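Local coordinates for protein predicted component of a thermophile-specific DNA repair system, contains a RAMP domain (Methanopyrus kandleri, PDB 4N0L) that probably binds CRISPR RNA as the Csm3 backbone subunit of a type III-A CRISPR effector complex, and holds a zinc ion, at residues S131-L136 and N155-L160; E97-Y102 and S161-V166; P42-P47 and D176-T181. All blocks are in the same frame, centred on the assembly; numbering follows the deposited sequence.

Contact 1 (S131-L136 and N155-L160)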
# COMPACT_ATOMS: atom_id res chain seq x y z
N SER A 131 -0.48 11.49 -22.87
CA SER A 131 -0.11 12.66 -23.66
C SER A 131 0.86 12.30 -24.78
O SER A 131 1.62 13.15 -25.24
CB SER A 131 0.49 13.74 -22.77
OG SER A 131 1.76 13.37 -22.27
N ASP A 132 0.85 11.04 -25.20
CA ASP A 132 1.75 10.56 -26.24
C ASP A 132 1.03 9.65 -27.25
O ASP A 132 1.17 8.43 -27.19
CB ASP A 132 2.94 9.82 -25.61
CG ASP A 132 4.08 9.58 -26.58
OD1 ASP A 132 3.90 9.80 -27.79
OD2 ASP A 132 5.16 9.15 -26.12
N PRO A 133 0.24 10.25 -28.16
CA PRO A 133 -0.54 9.52 -29.17
C PRO A 133 0.33 8.76 -30.17
O PRO A 133 -0.07 7.70 -30.64
CB PRO A 133 -1.33 10.63 -29.88
CG PRO A 133 -1.25 11.81 -28.97
CD PRO A 133 0.07 11.70 -28.29
N GLY A 134 1.48 9.33 -30.52
CA GLY A 134 2.43 8.66 -31.38
C GLY A 134 2.81 7.30 -30.84
O GLY A 134 2.80 6.30 -31.56
N ARG A 135 3.15 7.26 -29.55
CA ARG A 135 3.48 6.02 -28.87
C ARG A 135 2.29 5.06 -28.87
O ARG A 135 2.43 3.89 -29.21
CB ARG A 135 3.94 6.31 -27.44
CG ARG A 135 4.35 5.09 -26.63
CD ARG A 135 4.80 5.51 -25.24
NE ARG A 135 4.99 4.38 -24.33
CZ ARG A 135 4.83 4.44 -23.01
NH1 ARG A 135 4.47 5.59 -22.44
NH2 ARG A 135 5.01 3.37 -22.27
N LEU A 136 1.13 5.59 -28.50
CA LEU A 136 -0.11 4.82 -28.42
C LEU A 136 -0.47 4.11 -29.72
O LEU A 136 -0.82 2.93 -29.72
CB LEU A 136 -1.27 5.73 -28.01
CG LEU A 136 -1.60 5.92 -26.53
CD1 LEU A 136 -0.42 5.61 -25.62
CD2 LEU A 136 -2.13 7.33 -26.29
N ASN A 155 -3.96 16.46 -30.81
CA ASN A 155 -3.23 17.68 -31.14
C ASN A 155 -2.91 18.51 -29.90
O ASN A 155 -2.00 19.34 -29.92
CB ASN A 155 -4.03 18.52 -32.14
CG ASN A 155 -4.14 17.87 -33.50
OD1 ASN A 155 -3.21 17.22 -33.96
ND2 ASN A 155 -5.28 18.05 -34.15
N ASP A 156 -3.66 18.29 -28.82
CA ASP A 156 -3.41 18.97 -27.55
C ASP A 156 -2.51 18.15 -26.64
O ASP A 156 -2.35 18.47 -25.46
CB ASP A 156 -4.72 19.27 -26.83
CG ASP A 156 -5.53 20.34 -27.52
OD1 ASP A 156 -4.92 21.23 -28.16
OD2 ASP A 156 -6.78 20.30 -27.42
N ALA A 157 -1.92 17.08 -27.18
CA ALA A 157 -1.12 16.17 -26.38
C ALA A 157 0.19 16.80 -25.93
O ALA A 157 0.65 16.57 -24.81
CB ALA A 157 -0.86 14.89 -27.14
N GLN A 158 0.79 17.59 -26.81
CA GLN A 158 2.07 18.22 -26.51
C GLN A 158 1.90 19.25 -25.40
O GLN A 158 2.79 19.43 -24.57
CB GLN A 158 2.67 18.86 -27.76
CG GLN A 158 4.14 19.22 -27.62
CD GLN A 158 4.89 19.10 -28.93
OE1 GLN A 158 4.37 18.58 -29.92
NE2 GLN A 158 6.13 19.58 -28.94
N GLU A 159 0.77 19.94 -25.41
CA GLU A 159 0.42 20.86 -24.33
C GLU A 159 0.22 20.09 -23.03
O GLU A 159 0.74 20.47 -21.98
CB GLU A 159 -0.83 21.66 -24.68
N LEU A 160 -0.55 19.01 -23.11
CA LEU A 160 -0.77 18.13 -21.96
C LEU A 160 0.53 17.53 -21.45
O LEU A 160 0.69 17.28 -20.26
CB LEU A 160 -1.75 17.01 -22.33
CG LEU A 160 -3.22 17.14 -21.90
CD1 LEU A 160 -3.46 18.40 -21.09
CD2 LEU A 160 -4.14 17.07 -23.11

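Contact 2 (E97-Y102 and S161-V166)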
# COMPACT_ATOMS: atom_id res chain seq x y z
N GLU A 97 -6.49 20.98 -12.81
CA GLU A 97 -7.01 22.32 -13.08
C GLU A 97 -6.28 22.88 -14.29
O GLU A 97 -6.88 23.48 -15.19
CB GLU A 97 -6.82 23.25 -11.87
CG GLU A 97 -7.37 22.73 -10.54
CD GLU A 97 -8.88 22.87 -10.41
OE1 GLU A 97 -9.34 23.32 -9.34
OE2 GLU A 97 -9.60 22.52 -11.37
N GLU A 98 -4.97 22.67 -14.30
CA GLU A 98 -4.08 23.13 -15.35
C GLU A 98 -4.34 22.43 -16.68
O GLU A 98 -4.09 22.98 -17.75
CB GLU A 98 -2.63 22.92 -14.91
CG GLU A 98 -1.57 23.60 -15.75
CD GLU A 98 -0.18 23.41 -15.16
OE1 GLU A 98 -0.07 22.71 -14.13
OE2 GLU A 98 0.79 23.96 -15.71
N ALA A 99 -4.84 21.20 -16.61
CA ALA A 99 -5.07 20.38 -17.80
C ALA A 99 -6.51 20.43 -18.30
O ALA A 99 -6.79 20.00 -19.42
CB ALA A 99 -4.67 18.93 -17.53
N LYS A 100 -7.42 20.94 -17.47
CA LYS A 100 -8.85 20.93 -17.77
C LYS A 100 -9.22 21.54 -19.12
O LYS A 100 -10.11 21.03 -19.82
CB LYS A 100 -9.63 21.64 -16.66
CG LYS A 100 -11.13 21.74 -16.91
CD LYS A 100 -11.77 20.37 -17.07
CE LYS A 100 -13.26 20.49 -17.36
NZ LYS A 100 -13.86 19.19 -17.75
N GLU A 101 -8.54 22.62 -19.49
CA GLU A 101 -8.80 23.30 -20.76
C GLU A 101 -8.62 22.39 -21.98
O GLU A 101 -9.27 22.59 -23.00
CB GLU A 101 -7.91 24.53 -20.90
CG GLU A 101 -6.44 24.27 -20.63
CD GLU A 101 -5.56 25.45 -21.02
OE1 GLU A 101 -4.64 25.79 -20.24
OE2 GLU A 101 -5.79 26.03 -22.10
N TYR A 102 -7.75 21.39 -21.86
CA TYR A 102 -7.45 20.53 -23.00
C TYR A 102 -8.20 19.20 -22.92
O TYR A 102 -7.95 18.30 -23.72
CB TYR A 102 -5.95 20.24 -23.08
CG TYR A 102 -5.07 21.47 -23.06
CD1 TYR A 102 -4.97 22.30 -24.16
CD2 TYR A 102 -4.32 21.78 -21.93
CE1 TYR A 102 -4.16 23.42 -24.15
CE2 TYR A 102 -3.50 22.89 -21.90
CZ TYR A 102 -3.43 23.71 -23.01
OH TYR A 102 -2.62 24.82 -22.99
N SER A 161 1.48 17.32 -22.36
CA SER A 161 2.73 16.64 -22.04
C SER A 161 3.60 17.46 -21.09
O SER A 161 4.50 16.93 -20.44
CB SER A 161 3.50 16.33 -23.32
OG SER A 161 4.76 15.75 -23.04
N GLY A 162 3.32 18.76 -21.00
CA GLY A 162 4.04 19.63 -20.08
C GLY A 162 3.29 19.77 -18.77
O GLY A 162 3.78 20.38 -17.83
N VAL A 163 2.10 19.18 -18.72
CA VAL A 163 1.25 19.28 -17.54
C VAL A 163 1.13 17.95 -16.78
O VAL A 163 1.29 17.91 -15.56
CB VAL A 163 -0.16 19.76 -17.91
CG1 VAL A 163 -1.02 19.93 -16.66
CG2 VAL A 163 -0.08 21.07 -18.68
N VAL A 164 0.86 16.87 -17.51
CA VAL A 164 0.46 15.61 -16.87
C VAL A 164 1.56 14.55 -16.81
O VAL A 164 1.28 13.38 -16.56
CB VAL A 164 -0.77 15.00 -17.59
CG1 VAL A 164 -1.93 15.99 -17.59
CG2 VAL A 164 -0.41 14.58 -19.01
N ASP A 165 2.81 14.96 -17.03
CA ASP A 165 3.92 14.00 -17.00
C ASP A 165 4.92 14.36 -15.91
O ASP A 165 6.09 14.63 -16.18
CB ASP A 165 4.61 13.95 -18.37
CG ASP A 165 5.65 12.84 -18.46
OD1 ASP A 165 5.55 11.86 -17.68
OD2 ASP A 165 6.57 12.94 -19.30
N VAL A 166 4.46 14.36 -14.66
CA VAL A 166 5.32 14.67 -13.52
C VAL A 166 5.36 13.51 -12.53
O VAL A 166 4.33 13.06 -12.05
CB VAL A 166 4.85 15.94 -12.79

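Contact 3 (P42-P47 and D176-T181)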
# COMPACT_ATOMS: atom_id res chain seq x y z
N PRO A 42 19.48 -11.82 4.42
CA PRO A 42 20.92 -12.08 4.51
C PRO A 42 21.50 -11.74 5.88
O PRO A 42 22.38 -12.44 6.37
CB PRO A 42 21.50 -11.16 3.43
CG PRO A 42 20.39 -10.98 2.45
CD PRO A 42 19.14 -10.96 3.27
N VAL A 43 20.99 -10.67 6.49
CA VAL A 43 21.50 -10.20 7.78
C VAL A 43 21.08 -11.10 8.94
O VAL A 43 21.93 -11.69 9.61
CB VAL A 43 21.02 -8.76 8.07
CG1 VAL A 43 21.44 -8.34 9.47
CG2 VAL A 43 21.58 -7.81 7.03
N SER A 44 19.77 -11.20 9.17
CA SER A 44 19.25 -11.95 10.30
C SER A 44 19.23 -13.46 10.05
O SER A 44 19.37 -14.25 10.98
CB SER A 44 17.84 -11.48 10.65
OG SER A 44 16.94 -11.71 9.58
N GLY A 45 19.05 -13.84 8.79
CA GLY A 45 19.00 -15.25 8.44
C GLY A 45 17.59 -15.81 8.48
O GLY A 45 17.37 -16.99 8.23
N TYR A 46 16.63 -14.96 8.82
CA TYR A 46 15.24 -15.37 8.92
C TYR A 46 14.43 -14.83 7.74
O TYR A 46 14.78 -13.82 7.16
CB TYR A 46 14.64 -14.89 10.24
CG TYR A 46 15.10 -15.68 11.44
CD1 TYR A 46 14.65 -16.98 11.66
CD2 TYR A 46 16.00 -15.14 12.35
CE1 TYR A 46 15.07 -17.71 12.75
CE2 TYR A 46 16.43 -15.87 13.45
CZ TYR A 46 15.96 -17.15 13.64
OH TYR A 46 16.39 -17.88 14.73
N PRO A 47 13.33 -15.52 7.40
CA PRO A 47 12.46 -15.03 6.33
C PRO A 47 11.77 -13.74 6.72
O PRO A 47 11.53 -13.50 7.90
CB PRO A 47 11.45 -16.17 6.15
CG PRO A 47 11.40 -16.81 7.49
CD PRO A 47 12.82 -16.77 7.98
N ASP A 176 10.03 -2.91 6.28
CA ASP A 176 10.33 -4.33 6.12
C ASP A 176 9.70 -5.10 7.27
O ASP A 176 9.86 -4.74 8.44
CB ASP A 176 11.84 -4.57 6.07
CG ASP A 176 12.46 -4.14 4.76
OD1 ASP A 176 11.70 -3.87 3.80
OD2 ASP A 176 13.71 -4.09 4.67
N ALA A 177 8.95 -6.15 6.94
CA ALA A 177 8.23 -6.93 7.94
C ALA A 177 9.04 -8.15 8.36
O ALA A 177 9.13 -9.13 7.62
CB ALA A 177 6.86 -7.34 7.41
N HIS A 178 9.60 -8.08 9.55
CA HIS A 178 10.41 -9.17 10.09
C HIS A 178 9.60 -9.96 11.10
O HIS A 178 8.66 -9.43 11.69
CB HIS A 178 11.69 -8.62 10.72
CG HIS A 178 12.66 -8.04 9.74
ND1 HIS A 178 13.64 -8.79 9.12
CD2 HIS A 178 12.79 -6.78 9.26
CE1 HIS A 178 14.33 -8.02 8.31
NE2 HIS A 178 13.84 -6.79 8.37
N PRO A 179 9.96 -11.24 11.31
CA PRO A 179 9.21 -12.03 12.29
C PRO A 179 9.32 -11.46 13.70
O PRO A 179 10.39 -10.99 14.09
CB PRO A 179 9.86 -13.42 12.20
CG PRO A 179 11.20 -13.18 11.61
CD PRO A 179 11.05 -12.01 10.69
N THR A 180 8.21 -11.48 14.44
CA THR A 180 8.20 -10.98 15.81
C THR A 180 8.94 -11.96 16.72
O THR A 180 9.17 -13.11 16.35
CB THR A 180 6.76 -10.78 16.33
OG1 THR A 180 6.11 -12.04 16.46
CG2 THR A 180 5.97 -9.90 15.38
N THR A 181 9.32 -11.49 17.91
CA THR A 181 9.99 -12.33 18.89
C THR A 181 9.17 -13.58 19.21
O THR A 181 9.71 -14.68 19.31
CB THR A 181 10.28 -11.56 20.19
OG1 THR A 181 11.23 -10.52 19.93
CG2 THR A 181 10.84 -12.48 21.26
O HOH W 1 14.17 -11.42 9.45

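Contact 1 (S131-L136 and N155-L160)
L160 N donates to D156 O at 3.0 Å within helix 157-160, whose A157 and L160 meet S131 and P133. The contact joins the N-terminal turns of two short helices. D132 is the N-cap of helix 133-137, and D156 precedes helix 157-160. Both helices belong to the part of this RAMP protein that also carries the zinc ion.

The two N-cap positions behave differently. D132 caps the first turn of its helix with its carboxylate. OD1 accepts from R135 N at 3.2 Å, with an N-H...O angle of 162°. The N-H comes from above the carboxylate plane, 63° out of it. The side chain of D156 makes no such bond. R135 also ties the first helix to the preceding loop, through a bond from NH1 to G127 O.

No hydrogen bond crosses between 131-136 and 155-160, so the contact is one of packing. The backbones come nearest at S131 and A157, whose CA atoms are 4.6 Å apart. The methyl group of A157 makes the contact with P133. Its CB lies 3.5 Å from P133 CD and 3.6 Å from P133 CG, so the methyl rests on one end of the proline ring. The same A157 CB is 3.6 Å from S131 O.

S131 meets the second helix through its methylene group and not through its hydroxyl. OG sits between the backbone N and the carbonyl carbon (chi1 69°) and lies against S161. OG is hydrogen-bonded elsewhere in the structure, and S131 N is bonded to D126. S131 CB faces the helix: it is 3.5 Å from A157 O and 4.0 Å from L160 CB.

Contact 2 (E97-Y102 and S161-V166)
Near the zinc site, helix 93-99 packs through E98 and A99 against V163 and V164 of the loop that follows helix 157-160. V163 CG1 does most of the touching. With V163 CG1 anti to the backbone N (chi1 -177°), this branch meets A99 CB at 3.9 Å and E98 CG at 3.8 Å.

The E98 chain is extended, with chi1 -168°, and passes across the valine at a slant. Its CB and CG give an apolar surface, and the carboxylate end (CD, OE1) also lies along V163 CG1. The second branch, V163 CG2, lies 4.1 Å from E98 CG.

The contact lies in the zinc-bearing part of the RAMP protein, where H86, C88, C115 and C118 hold the metal. The side chain of V164 is about 7 Å from that of C88 and about 10 Å from the zinc, so it lies near the site without touching it. V164 also touches F90 and S131. D165 OD1 accepts from D126 N. A99 CB packs on L160 as well, and across this contact it lies 4.0 Å from V164 CG1.

Contact 3 (P42-P47 and D176-T181)
H178 is the first residue of 176-181 whose side chain approaches 42-47, and it does so through a water. Just before it, A177 is backbone-bonded with V49, and H178 itself is backbone-bonded with G225. The water lies in the plane of the imidazole, at its edge, 2.7 Å from H178 ND1. It donates to S44 OG at 2.8 Å and, weakly, to Y46 O at 3.4 Å. The direct gap between S44 OG and H178 ND1 is 4.4 Å, too long for a bond, so the water carries the polar link. With chi1 at -68° the ring leaves the backbone towards S44, and it stacks with the ring of Y48. S44 OG is also bonded to D41 OD1. A weak bond from Y46 N reaches S44 OG at 3.4 Å, nearly straight at 167°.

The second segment runs from strand 172-174, an outermost strand of the antiparallel sheet of the RRM-like RAMP fold, into helix 181-191.

P179 follows and makes the closest approach between the two segments. Its CD is 3.2 Å from P47 O, and its CG lies 4.1 Å from Y46 CB. Y46 touches with its CB while its ring leads away, with CG anti to the carbonyl carbon, chi1 -74°. The Y46 side chain touches V184 and F188 of helix 181-191. P47 and P179 also touch F188, so this phenylalanine borders both segments.

T180 occupies the N-cap position of that helix and is backbone-bonded with R223. Its OG1 is bonded to T306 OG1 and T183 OG1. T181 begins the helix, and its backbone N is bonded to D310 OD2.

In the fold
Contacts 1 and 2 are neighbours, with centres 11 Å apart. L160 and S131 of contact 1 both reach residues of contact 2, and Y102 touches helix 157-160 through L160 and E159. Both contacts lie in the zinc-bearing region and rest on packing. Contact 1 is buried, while contact 2 is partly buried and has E98 at its exposed side. Contact 3 lies on the opposite side of the chain's centre, about 47 Å from contact 1 between centres. It is a surface contact beside the sheet. None of the three has a direct hydrogen bond across, but contact 3 has a water bridge. Along the chain, contact 1 is nested within the loop closed by contact 2, and both within that of contact 3.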